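Beta-mannosidase (Trichoderma harzianum, PDB 4CVU) probably releases terminal beta-linked mannose from the non-reducing ends of beta-mannosides by hydrolysis, as a glycosylated fungal enzyme of glycoside hydrolase family 2. Local coordinates at residues 121-126 and 140-145; 615-620 and 647-652; 651-656 and 669-674. One frame throughout, in Å; residues are numbered along the deposited sequence. Where two conformers were deposited one is given.

Contact 1. Residues 121-126 and 140-145. With MAN (alpha-D-mannopyranose), chain C; MAN (alpha-D-mannopyranose), chain B.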
loop_
_atom_site.group_PDB
_atom_site.type_symbol
_atom_site.label_atom_id
_atom_site.label_comp_id
_atom_site.label_asym_id
_atom_site.label_seq_id
_atom_site.Cartn_x
_atom_site.Cartn_y
_atom_site.Cartn_z
ATOM N N CYS A 121 30.983 -23.730 -19.921
ATOM C CA CYS A 121 32.302 -23.216 -20.291
ATOM C C CYS A 121 32.244 -22.518 -21.650
ATOM O O CYS A 121 33.015 -22.833 -22.552
ATOM C CB CYS A 121 33.340 -24.342 -20.301
ATOM S SG CYS A 121 35.038 -23.704 -20.294
ATOM N N ASP A 122 31.278 -21.636 -21.830
ATOM C CA ASP A 122 31.171 -20.787 -23.020
ATOM C C ASP A 122 30.729 -21.486 -24.337
ATOM O O ASP A 122 30.700 -20.877 -25.389
ATOM C CB ASP A 122 32.489 -20.063 -23.224
ATOM C CG ASP A 122 32.330 -18.579 -23.324
ATOM O OD1 ASP A 122 31.269 -18.118 -23.777
ATOM O OD2 ASP A 122 33.277 -17.865 -22.960
ATOM N N HIS A 123 30.335 -22.745 -24.247
ATOM C CA HIS A 123 29.836 -23.493 -25.373
ATOM C C HIS A 123 28.329 -23.661 -25.316
ATOM O O HIS A 123 27.836 -24.134 -24.339
ATOM C CB HIS A 123 30.469 -24.873 -25.336
ATOM C CG HIS A 123 31.949 -24.856 -25.545
ATOM N ND1 HIS A 123 32.645 -25.950 -25.991
ATOM C CD2 HIS A 123 32.855 -23.867 -25.410
ATOM C CE1 HIS A 123 33.921 -25.642 -26.094
ATOM N NE2 HIS A 123 34.074 -24.382 -25.749
ATOM N N ILE A 124 27.622 -23.326 -26.385
ATOM C CA ILE A 124 26.206 -23.579 -26.426
ATOM C C ILE A 124 26.019 -25.074 -26.502
ATOM O O ILE A 124 26.390 -25.701 -27.470
ATOM C CB ILE A 124 25.510 -22.910 -27.607
ATOM C CG1 ILE A 124 25.565 -21.411 -27.437
ATOM C CG2 ILE A 124 24.057 -23.351 -27.674
ATOM C CD1 ILE A 124 25.299 -20.636 -28.681
ATOM N N VAL A 125 25.418 -25.632 -25.466
ATOM C CA VAL A 125 25.187 -27.069 -25.407
ATOM C C VAL A 125 23.704 -27.439 -25.608
ATOM O O VAL A 125 23.377 -28.609 -25.812
ATOM C CB VAL A 125 25.738 -27.639 -24.087
ATOM C CG1 VAL A 125 25.405 -29.106 -23.942
ATOM C CG2 VAL A 125 27.244 -27.460 -24.021
ATOM N N GLY A 126 22.808 -26.447 -25.554
ATOM C CA GLY A 126 21.382 -26.714 -25.753
ATOM C C GLY A 126 20.510 -25.483 -25.875
ATOM O O GLY A 126 20.862 -24.432 -25.369
ATOM N N SER A 140 30.365 -33.371 -21.439
ATOM C CA SER A 140 31.677 -33.967 -21.186
ATOM C C SER A 140 32.796 -33.254 -21.935
ATOM O O SER A 140 33.851 -32.971 -21.358
ATOM C CB SER A 140 31.664 -35.454 -21.546
ATOM O OG SER A 140 30.897 -36.174 -20.599
ATOM N N SER A 141 32.552 -32.949 -23.208
ATOM C CA SER A 141 33.580 -32.352 -24.068
ATOM C C SER A 141 33.803 -30.863 -23.768
ATOM O O SER A 141 34.912 -30.368 -23.850
ATOM C CB SER A 141 33.255 -32.577 -25.559
ATOM O OG SER A 141 32.121 -31.841 -25.982
ATOM N N ALA A 142 32.742 -30.143 -23.404
ATOM C CA ALA A 142 32.893 -28.753 -22.967
ATOM C C ALA A 142 33.761 -28.701 -21.710
ATOM O O ALA A 142 34.667 -27.885 -21.610
ATOM C CB ALA A 142 31.535 -28.134 -22.705
ATOM N N LEU A 143 33.495 -29.603 -20.772
ATOM C CA LEU A 143 34.286 -29.701 -19.550
ATOM C C LEU A 143 35.757 -29.987 -19.859
ATOM O O LEU A 143 36.642 -29.385 -19.261
ATOM C CB LEU A 143 33.705 -30.786 -18.632
ATOM C CG LEU A 143 34.446 -31.143 -17.338
ATOM C CD1 LEU A 143 34.648 -29.920 -16.466
ATOM C CD2 LEU A 143 33.698 -32.215 -16.558
ATOM N N ALA A 144 36.011 -30.901 -20.794
ATOM C CA ALA A 144 37.386 -31.288 -21.144
ATOM C C ALA A 144 38.176 -30.132 -21.737
ATOM O O ALA A 144 39.324 -29.948 -21.395
ATOM C CB ALA A 144 37.378 -32.463 -22.108
ATOM N N SER A 145 37.555 -29.352 -22.616
ATOM C CA SER A 145 38.191 -28.154 -23.191
ATOM C C SER A 145 38.364 -27.001 -22.183
ATOM O O SER A 145 39.101 -26.048 -22.449
ATOM C CB SER A 145 37.373 -27.637 -24.384
ATOM O OG SER A 145 36.182 -26.972 -23.951
HETATM C C1 MAN C . 28.477 -24.425 -31.883
HETATM C C2 MAN C . 29.562 -24.813 -30.881
HETATM C C3 MAN C . 29.378 -24.049 -29.570
HETATM C C4 MAN C . 29.290 -22.549 -29.854
HETATM C C5 MAN C . 28.131 -22.287 -30.829
HETATM C C6 MAN C . 27.981 -20.812 -31.175
HETATM O O2 MAN C . 30.846 -24.572 -31.431
HETATM O O3 MAN C . 30.424 -24.349 -28.669
HETATM O O4 MAN C . 29.131 -21.829 -28.645
HETATM O O5 MAN C . 28.317 -23.027 -32.032
HETATM O O6 MAN C . 26.919 -20.652 -32.102
HETATM C C1 MAN B . 25.087 -24.142 -31.839
HETATM C C2 MAN B . 26.260 -24.943 -32.406
HETATM C C3 MAN B . 25.799 -26.357 -32.707
HETATM C C4 MAN B . 25.229 -26.962 -31.424
HETATM C C5 MAN B . 24.117 -26.073 -30.861
HETATM C C6 MAN B . 23.562 -26.624 -29.550
HETATM O O2 MAN B . 27.271 -25.022 -31.422
HETATM O O3 MAN B . 26.877 -27.144 -33.159
HETATM O O4 MAN B . 24.672 -28.225 -31.688
HETATM O O5 MAN B . 24.587 -24.763 -30.661
HETATM O O6 MAN B . 22.451 -25.821 -29.236
#
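His123 leans from strand 123-126 toward the helix of residues 140-145 and meets Ala142 and Ser145, while a mannose of an attached glycan sits along the same side chain. Its CB lies 3.4 Å from O3 of the chain C mannose, and CG stays nearly as close to that hydroxyl. Farther along, ND1 passes 4.1 Å from the CB of Ala142, and CE1 reaches 3.4 Å from OG of Ser145. CG stands anti to the carbonyl carbon (chi1 -65°), which swings the imidazole across to the helix. No hydrogen bond crosses here: Ser145 OG instead donates to Ala142 O, 2.9 Å away, three residues back along the chain. With an alanine in place of His123, the Ser145 hydroxyl and the Ala142 methyl would probably lose their cover, opening a gap between strand and helix beside the mannose. Next along the strand, Ile124 N donates an almost straight bond (173°) to O4 of the chain C mannose, 3.1 Å away, and Ile124 CG2 comes 3.3 Å from O6 of the chain B mannose. Cys121 CB packs against Ala142 O, and its sulfur forms a disulfide with Cys146, the residue after Ser145. Val118 on the adjoining strand 116-120 pairs with Val125 and Gly126 together, a classic beta bulge. The contact ties this bulged, glycan-covered edge strand of the galactose-binding-like beta domain to a short, disulfide-anchored helix.

Contact 2. Residues 615-620 and 647-652. With NAG (2-acetamido-2-deoxy-beta-D-glucopyranose), chain D.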
loop_
_atom_site.group_PDB
_atom_site.type_symbol
_atom_site.label_atom_id
_atom_site.label_comp_id
_atom_site.label_asym_id
_atom_site.label_seq_id
_atom_site.Cartn_x
_atom_site.Cartn_y
_atom_site.Cartn_z
ATOM N N LEU A 615 -9.221 2.087 -2.411
ATOM C CA LEU A 615 -10.185 1.147 -1.899
ATOM C C LEU A 615 -11.622 1.634 -2.077
ATOM O O LEU A 615 -12.277 2.015 -1.122
ATOM C CB LEU A 615 -9.906 0.884 -0.420
ATOM C CG LEU A 615 -8.542 0.281 -0.076
ATOM C CD1 LEU A 615 -8.350 0.249 1.430
ATOM C CD2 LEU A 615 -8.329 -1.130 -0.615
ATOM N N SER A 616 -12.118 1.610 -3.308
ATOM C CA SER A 616 -13.540 1.872 -3.544
ATOM C C SER A 616 -13.978 1.047 -4.708
ATOM O O SER A 616 -13.172 0.657 -5.546
ATOM C CB SER A 616 -13.854 3.371 -3.749
ATOM O OG SER A 616 -13.286 3.824 -4.969
ATOM N N PHE A 617 -15.261 0.746 -4.772
ATOM C CA PHE A 617 -15.749 -0.286 -5.685
ATOM C C PHE A 617 -15.188 -0.075 -7.094
ATOM O O PHE A 617 -14.757 -0.986 -7.742
ATOM C CB PHE A 617 -17.272 -0.307 -5.663
ATOM C CG PHE A 617 -17.895 -1.541 -6.281
ATOM C CD1 PHE A 617 -18.175 -1.591 -7.625
ATOM C CD2 PHE A 617 -18.246 -2.634 -5.498
ATOM C CE1 PHE A 617 -18.801 -2.717 -8.222
ATOM C CE2 PHE A 617 -18.860 -3.758 -6.066
ATOM C CZ PHE A 617 -19.112 -3.816 -7.450
ATOM N N ASN A 618 -15.142 1.187 -7.518
ATOM C CA ASN A 618 -14.866 1.526 -8.911
ATOM C C ASN A 618 -13.642 2.428 -9.020
ATOM O O ASN A 618 -13.567 3.262 -9.902
ATOM C CB ASN A 618 -16.077 2.266 -9.462
ATOM C CG ASN A 618 -17.066 1.384 -10.184
ATOM O OD1 ASN A 618 -16.744 0.289 -10.726
ATOM N ND2 ASN A 618 -18.278 1.856 -10.223
ATOM N N SER A 619 -12.682 2.325 -8.113
ATOM C CA SER A 619 -11.446 3.089 -8.303
ATOM C C SER A 619 -10.777 2.591 -9.578
ATOM O O SER A 619 -11.084 1.494 -10.076
ATOM C CB SER A 619 -10.479 2.909 -7.140
ATOM O OG SER A 619 -10.095 1.547 -7.022
ATOM N N THR A 620 -9.886 3.413 -10.132
ATOM C CA THR A 620 -9.258 3.062 -11.381
ATOM C C THR A 620 -8.400 1.804 -11.196
ATOM O O THR A 620 -8.405 0.929 -12.045
ATOM C CB THR A 620 -8.428 4.214 -11.929
ATOM O OG1 THR A 620 -9.275 5.332 -12.174
ATOM C CG2 THR A 620 -7.740 3.822 -13.250
ATOM N N GLU A 647 -21.707 -6.093 -13.882
ATOM C CA GLU A 647 -22.380 -7.369 -13.553
ATOM C C GLU A 647 -22.526 -7.532 -12.048
ATOM O O GLU A 647 -23.585 -7.860 -11.523
ATOM C CB GLU A 647 -21.655 -8.560 -14.162
ATOM C CG GLU A 647 -21.857 -8.718 -15.680
ATOM C CD GLU A 647 -20.931 -9.773 -16.299
ATOM O OE1 GLU A 647 -20.140 -10.412 -15.564
ATOM O OE2 GLU A 647 -21.007 -9.993 -17.533
ATOM N N MET A 648 -21.460 -7.268 -11.290
ATOM C CA MET A 648 -21.579 -7.439 -9.879
ATOM C C MET A 648 -22.551 -6.442 -9.285
ATOM O O MET A 648 -23.318 -6.776 -8.364
ATOM C CB MET A 648 -20.162 -7.294 -9.230
ATOM C CG MET A 648 -19.226 -8.403 -9.601
ATOM S SD MET A 648 -17.687 -8.197 -8.592
ATOM C CE MET A 648 -17.118 -6.851 -9.565
ATOM N N THR A 649 -22.549 -5.213 -9.792
ATOM C CA THR A 649 -23.370 -4.131 -9.239
ATOM C C THR A 649 -24.837 -4.438 -9.458
ATOM O O THR A 649 -25.650 -4.253 -8.547
ATOM C CB THR A 649 -23.037 -2.753 -9.872
ATOM O OG1 THR A 649 -21.647 -2.478 -9.740
ATOM C CG2 THR A 649 -23.790 -1.597 -9.194
ATOM N N LEU A 650 -25.174 -4.908 -10.641
ATOM C CA LEU A 650 -26.557 -5.231 -10.944
ATOM C C LEU A 650 -27.103 -6.428 -10.121
ATOM O O LEU A 650 -28.279 -6.440 -9.697
ATOM C CB LEU A 650 -26.728 -5.503 -12.422
ATOM C CG LEU A 650 -26.608 -4.353 -13.437
ATOM C CD1 LEU A 650 -26.838 -4.869 -14.849
ATOM C CD2 LEU A 650 -27.576 -3.207 -13.129
ATOM N N ALA A 651 -26.241 -7.433 -9.933
ATOM C CA ALA A 651 -26.553 -8.589 -9.131
ATOM C C ALA A 651 -26.991 -8.186 -7.723
ATOM O O ALA A 651 -28.044 -8.609 -7.260
ATOM C CB ALA A 651 -25.359 -9.537 -9.079
ATOM N N VAL A 652 -26.154 -7.394 -7.049
ATOM C CA VAL A 652 -26.460 -6.896 -5.743
ATOM C C VAL A 652 -27.745 -6.059 -5.738
ATOM O O VAL A 652 -28.591 -6.268 -4.905
ATOM C CB VAL A 652 -25.319 -6.021 -5.168
ATOM C CG1 VAL A 652 -25.775 -5.375 -3.888
ATOM C CG2 VAL A 652 -24.076 -6.844 -4.910
HETATM C C1 NAG D . -19.343 1.219 -10.935
HETATM C C2 NAG D . -20.733 1.291 -10.337
HETATM C C3 NAG D . -21.829 0.914 -11.335
HETATM C C4 NAG D . -21.677 1.594 -12.700
HETATM C C5 NAG D . -20.261 1.390 -13.139
HETATM C C6 NAG D . -19.968 2.051 -14.489
HETATM C C7 NAG D . -20.884 0.821 -7.944
HETATM C C8 NAG D . -21.107 -0.201 -6.862
HETATM N N2 NAG D . -20.869 0.395 -9.196
HETATM O O3 NAG D . -23.089 1.233 -10.793
HETATM O O4 NAG D . -22.512 1.017 -13.677
HETATM O O5 NAG D . -19.359 1.899 -12.177
HETATM O O6 NAG D . -20.208 3.443 -14.414
HETATM O O7 NAG D . -20.756 2.011 -7.631
#
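Phe617 points its ring at Met648 and Thr649 on helix 638-655, and the N-acetylglucosamine of chain D, bonded through C1 to Asn618 ND2, fits in beside them. CZ of Phe617 meets CB of Met648 at 4.0 Å, the methylene lying at the ring edge. CE1 approaches Thr649 OG1 to 3.2 Å from an oblique direction. Over one face of the ring sits the acetamido methyl C8, 3.3 Å above the plane and displaced toward the rim. The amide N2 of the same sugar then donates to Thr649 OG1 at 3.0 Å, with an N-H...O angle of 165°, while Thr649 CG2 lies 3.3 Å from the sugar O3.

A second shell sets these groups in place. The threonine hydroxyl stands anti to the carbonyl carbon (chi1 -55°), and this lets it also bond Gln645 O, one turn earlier in the helix. The side chain of Gln645 bonds Asn618 OD1 through NE2, steadying the glycosylated amide. Phe617 and Asn618 occupy the middle of a type I turn from Ser616 to Ser619, where Ser619 caps the next helix by bonding Val622 N. Since a backbone carbonyl can only accept, the Thr649 hydroxyl must give its proton to Gln645 O and receive the sugar amide, which holds the first sugar at both its linkage and its acetamido group.

Contact 3. Residues 651-656 and 669-674. With NAG (2-acetamido-2-deoxy-beta-D-glucopyranose), chain H; NAG (2-acetamido-2-deoxy-beta-D-glucopyranose), chain E.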
loop_
_atom_site.group_PDB
_atom_site.type_symbol
_atom_site.label_atom_id
_atom_site.label_comp_id
_atom_site.label_asym_id
_atom_site.label_seq_id
_atom_site.Cartn_x
_atom_site.Cartn_y
_atom_site.Cartn_z
ATOM N N ALA A 651 -26.241 -7.433 -9.933
ATOM C CA ALA A 651 -26.553 -8.589 -9.131
ATOM C C ALA A 651 -26.991 -8.186 -7.723
ATOM O O ALA A 651 -28.044 -8.609 -7.260
ATOM C CB ALA A 651 -25.359 -9.537 -9.079
ATOM N N VAL A 652 -26.154 -7.394 -7.049
ATOM C CA VAL A 652 -26.460 -6.896 -5.743
ATOM C C VAL A 652 -27.745 -6.059 -5.738
ATOM O O VAL A 652 -28.591 -6.268 -4.905
ATOM C CB VAL A 652 -25.319 -6.021 -5.168
ATOM C CG1 VAL A 652 -25.775 -5.375 -3.888
ATOM C CG2 VAL A 652 -24.076 -6.844 -4.910
ATOM N N GLU A 653 -27.868 -5.124 -6.683
ATOM C CA GLU A 653 -28.971 -4.185 -6.673
ATOM C C GLU A 653 -30.273 -4.926 -6.842
ATOM O O GLU A 653 -31.262 -4.551 -6.264
ATOM C CB GLU A 653 -28.844 -3.115 -7.759
ATOM C CG GLU A 653 -27.775 -2.066 -7.480
ATOM C CD GLU A 653 -27.498 -1.167 -8.670
ATOM O OE1 GLU A 653 -27.986 -1.427 -9.800
ATOM O OE2 GLU A 653 -26.805 -0.173 -8.450
ATOM N N ARG A 654 -30.242 -6.010 -7.595
ATOM C CA ARG A 654 -31.477 -6.753 -7.898
ATOM C C ARG A 654 -31.957 -7.604 -6.732
ATOM O O ARG A 654 -33.164 -7.796 -6.587
ATOM C CB ARG A 654 -31.292 -7.630 -9.114
ATOM C CG ARG A 654 -32.556 -8.383 -9.520
ATOM C CD ARG A 654 -32.315 -9.238 -10.762
ATOM N NE ARG A 654 -32.321 -8.464 -12.003
ATOM C CZ ARG A 654 -33.414 -8.189 -12.735
ATOM N NH1 ARG A 654 -34.617 -8.596 -12.369
ATOM N NH2 ARG A 654 -33.290 -7.476 -13.843
ATOM N N TYR A 655 -31.025 -8.062 -5.884
ATOM C CA TYR A 655 -31.332 -9.090 -4.893
ATOM C C TYR A 655 -31.004 -8.780 -3.437
ATOM O O TYR A 655 -31.694 -9.298 -2.543
ATOM C CB TYR A 655 -30.636 -10.409 -5.277
ATOM C CG TYR A 655 -31.158 -11.009 -6.556
ATOM C CD1 TYR A 655 -32.430 -11.583 -6.622
ATOM C CD2 TYR A 655 -30.388 -11.009 -7.693
ATOM C CE1 TYR A 655 -32.897 -12.150 -7.803
ATOM C CE2 TYR A 655 -30.851 -11.554 -8.866
ATOM C CZ TYR A 655 -32.102 -12.113 -8.924
ATOM O OH TYR A 655 -32.530 -12.657 -10.103
ATOM N N TYR A 656 -29.988 -7.949 -3.200
ATOM C CA TYR A 656 -29.446 -7.745 -1.848
ATOM C C TYR A 656 -29.445 -6.294 -1.370
ATOM O O TYR A 656 -29.361 -5.375 -2.165
ATOM C CB TYR A 656 -28.035 -8.313 -1.766
ATOM C CG TYR A 656 -28.037 -9.791 -1.975
ATOM C CD1 TYR A 656 -28.225 -10.655 -0.915
ATOM C CD2 TYR A 656 -27.956 -10.318 -3.256
ATOM C CE1 TYR A 656 -28.287 -12.042 -1.105
ATOM C CE2 TYR A 656 -28.020 -11.680 -3.477
ATOM C CZ TYR A 656 -28.198 -12.536 -2.408
ATOM O OH TYR A 656 -28.264 -13.872 -2.677
ATOM N N SER A 669 -15.895 -2.159 1.931
ATOM C CA SER A 669 -15.931 -3.474 2.510
ATOM C C SER A 669 -17.309 -4.144 2.401
ATOM O O SER A 669 -17.404 -5.365 2.194
ATOM C CB SER A 669 -15.666 -3.434 3.960
ATOM O OG SER A 669 -15.600 -4.769 4.385
ATOM N N SER A 670 -18.337 -3.358 2.654
ATOM C CA SER A 670 -19.718 -3.857 2.690
ATOM C C SER A 670 -20.241 -4.174 1.305
ATOM O O SER A 670 -21.031 -5.126 1.146
ATOM C CB SER A 670 -20.660 -2.831 3.300
ATOM O OG SER A 670 -20.756 -2.952 4.675
ATOM N N TRP A 671 -19.885 -3.356 0.320
ATOM C CA TRP A 671 -20.216 -3.682 -1.087
ATOM C C TRP A 671 -19.467 -4.959 -1.508
ATOM O O TRP A 671 -19.996 -5.786 -2.194
ATOM C CB TRP A 671 -19.906 -2.489 -2.058
ATOM C CG TRP A 671 -21.061 -1.592 -2.242
ATOM C CD1 TRP A 671 -21.429 -0.520 -1.473
ATOM C CD2 TRP A 671 -22.086 -1.745 -3.226
ATOM N NE1 TRP A 671 -22.601 0.010 -1.951
ATOM C CE2 TRP A 671 -23.037 -0.741 -3.003
ATOM C CE3 TRP A 671 -22.296 -2.657 -4.261
ATOM C CZ2 TRP A 671 -24.170 -0.594 -3.796
ATOM C CZ3 TRP A 671 -23.420 -2.521 -5.057
ATOM C CH2 TRP A 671 -24.337 -1.491 -4.828
ATOM N N CYS A 672 -18.207 -5.112 -1.133
ATOM C CA CYS A 672 -17.512 -6.355 -1.453
ATOM C C CYS A 672 -18.242 -7.626 -0.940
ATOM O O CYS A 672 -18.234 -8.652 -1.600
ATOM C CB CYS A 672 -16.058 -6.333 -0.919
ATOM S SG CYS A 672 -14.991 -5.217 -1.866
ATOM N N HIS A 673 -18.833 -7.544 0.249
ATOM C CA HIS A 673 -19.479 -8.667 0.912
ATOM C C HIS A 673 -20.822 -8.984 0.251
ATOM O O HIS A 673 -21.142 -10.151 0.068
ATOM C CB HIS A 673 -19.656 -8.325 2.378
ATOM C CG HIS A 673 -20.265 -9.408 3.195
ATOM N ND1 HIS A 673 -19.689 -10.638 3.333
ATOM C CD2 HIS A 673 -21.394 -9.441 3.934
ATOM C CE1 HIS A 673 -20.437 -11.399 4.109
ATOM N NE2 HIS A 673 -21.469 -10.690 4.499
ATOM N N ALA A 674 -21.573 -7.965 -0.162
ATOM C CA ALA A 674 -22.845 -8.227 -0.908
ATOM C C ALA A 674 -22.652 -8.985 -2.211
ATOM O O ALA A 674 -23.512 -9.822 -2.577
ATOM C CB ALA A 674 -23.612 -6.927 -1.149
HETATM C C1 NAG H . -21.389 3.695 -1.067
HETATM C C2 NAG H . -21.720 5.198 -1.233
HETATM C C3 NAG H . -22.787 5.473 -2.287
HETATM C C4 NAG H . -22.432 4.745 -3.568
HETATM C C5 NAG H . -22.257 3.253 -3.270
HETATM C C6 NAG H . -21.876 2.459 -4.529
HETATM C C7 NAG H . -21.433 6.772 0.587
HETATM C C8 NAG H . -21.976 7.401 1.844
HETATM N N2 NAG H . -22.146 5.823 -0.005
HETATM O O3 NAG H . -22.818 6.863 -2.532
HETATM O O4 NAG H . -23.472 4.925 -4.507
HETATM O O5 NAG H . -21.242 3.082 -2.317
HETATM O O6 NAG H . -20.694 2.971 -5.110
HETATM O O7 NAG H . -20.369 7.146 0.131
HETATM C C1 NAG E . -23.802 1.614 -13.800
HETATM C C2 NAG E . -24.305 1.320 -15.212
HETATM C C3 NAG E . -25.729 1.764 -15.422
HETATM C C4 NAG E . -26.613 1.210 -14.325
HETATM C C5 NAG E . -26.042 1.603 -12.976
HETATM C C6 NAG E . -26.872 0.995 -11.845
HETATM C C7 NAG E . -22.843 1.377 -17.183
HETATM C C8 NAG E . -21.958 2.230 -18.041
HETATM N N2 NAG E . -23.448 1.995 -16.157
HETATM O O3 NAG E . -26.161 1.240 -16.644
HETATM O O4 NAG E . -27.924 1.714 -14.468
HETATM O O5 NAG E . -24.714 1.123 -12.842
HETATM O O6 NAG E . -26.187 1.213 -10.636
HETATM O O7 NAG E . -22.992 0.185 -17.462
#
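Val652 and Ala674 form the tight part of this contact, where the short helical segments 651-655 and 669-674 pass at 79° with their axes 10.8 Å apart. Both valine methyls touch the alanine: CG2 lies 3.7 Å from the backbone carbon of Ala674, and CG1 lies 3.8 Å from its CB. Having no more than a methyl group, Ala674 lets the valine settle close against the backbone of the second helix. With CG1 anti to the backbone N (chi1 172°), that branch also comes 3.9 Å from CZ3 of Trp671, meeting the indole obliquely. At the end of the first helix Val652 O accepts from the backbone N of both Tyr655 and Tyr656, just where the chain leaves helical geometry.

The outer side is looser and largely a matter of sugar. Glu653 CG only approaches the indole edge, 4.4 Å from Trp671 CH2, and its extended chain carries the carboxylate away from the ring, where OE2 accepts a bond of 2.7 Å from O6 of the chain E N-acetylglucosamine. A second N-acetylglucosamine, that of chain H, places its C6 over one face of the indole, 3.4 Å above the plane and toward the rim. The indole N-H is used elsewhere, on Pro659 O in the link between the two helices, which fixes how the ring is turned. Trp671 thus has valine inside and carbohydrate outside. The chain H sugar is probably linked to Asn667, which with Ser669 fits an N-glycosylation sequon. Altogether this is a steeply crossed pair of consecutive helices, with a tryptophan whose indole packs on the valine and also meets N-glycan sugars.

From the N terminus, contact 1 comes first: it closes a short loop through strand 135-138 and holds the edge strand of the galactose-binding-like domain to helix 140-145. Hundreds of residues later, contact 2 closes a longer, partly helical loop, bringing the turn before helix 620-625 back to helix 638-655. Contact 3 starts where contact 2 ends, sharing Ala651 and Val652, and folds helix 664-692 against that same helix. The two neither nest nor cross but overlap on that shared stretch, and they touch, Phe617 CD2 lying 3.8 Å from Trp671 CB, so turn and both helices form one packed unit. Contact 1, in series with both, lies about 63 Å from contact 3, centre to centre, across the chain.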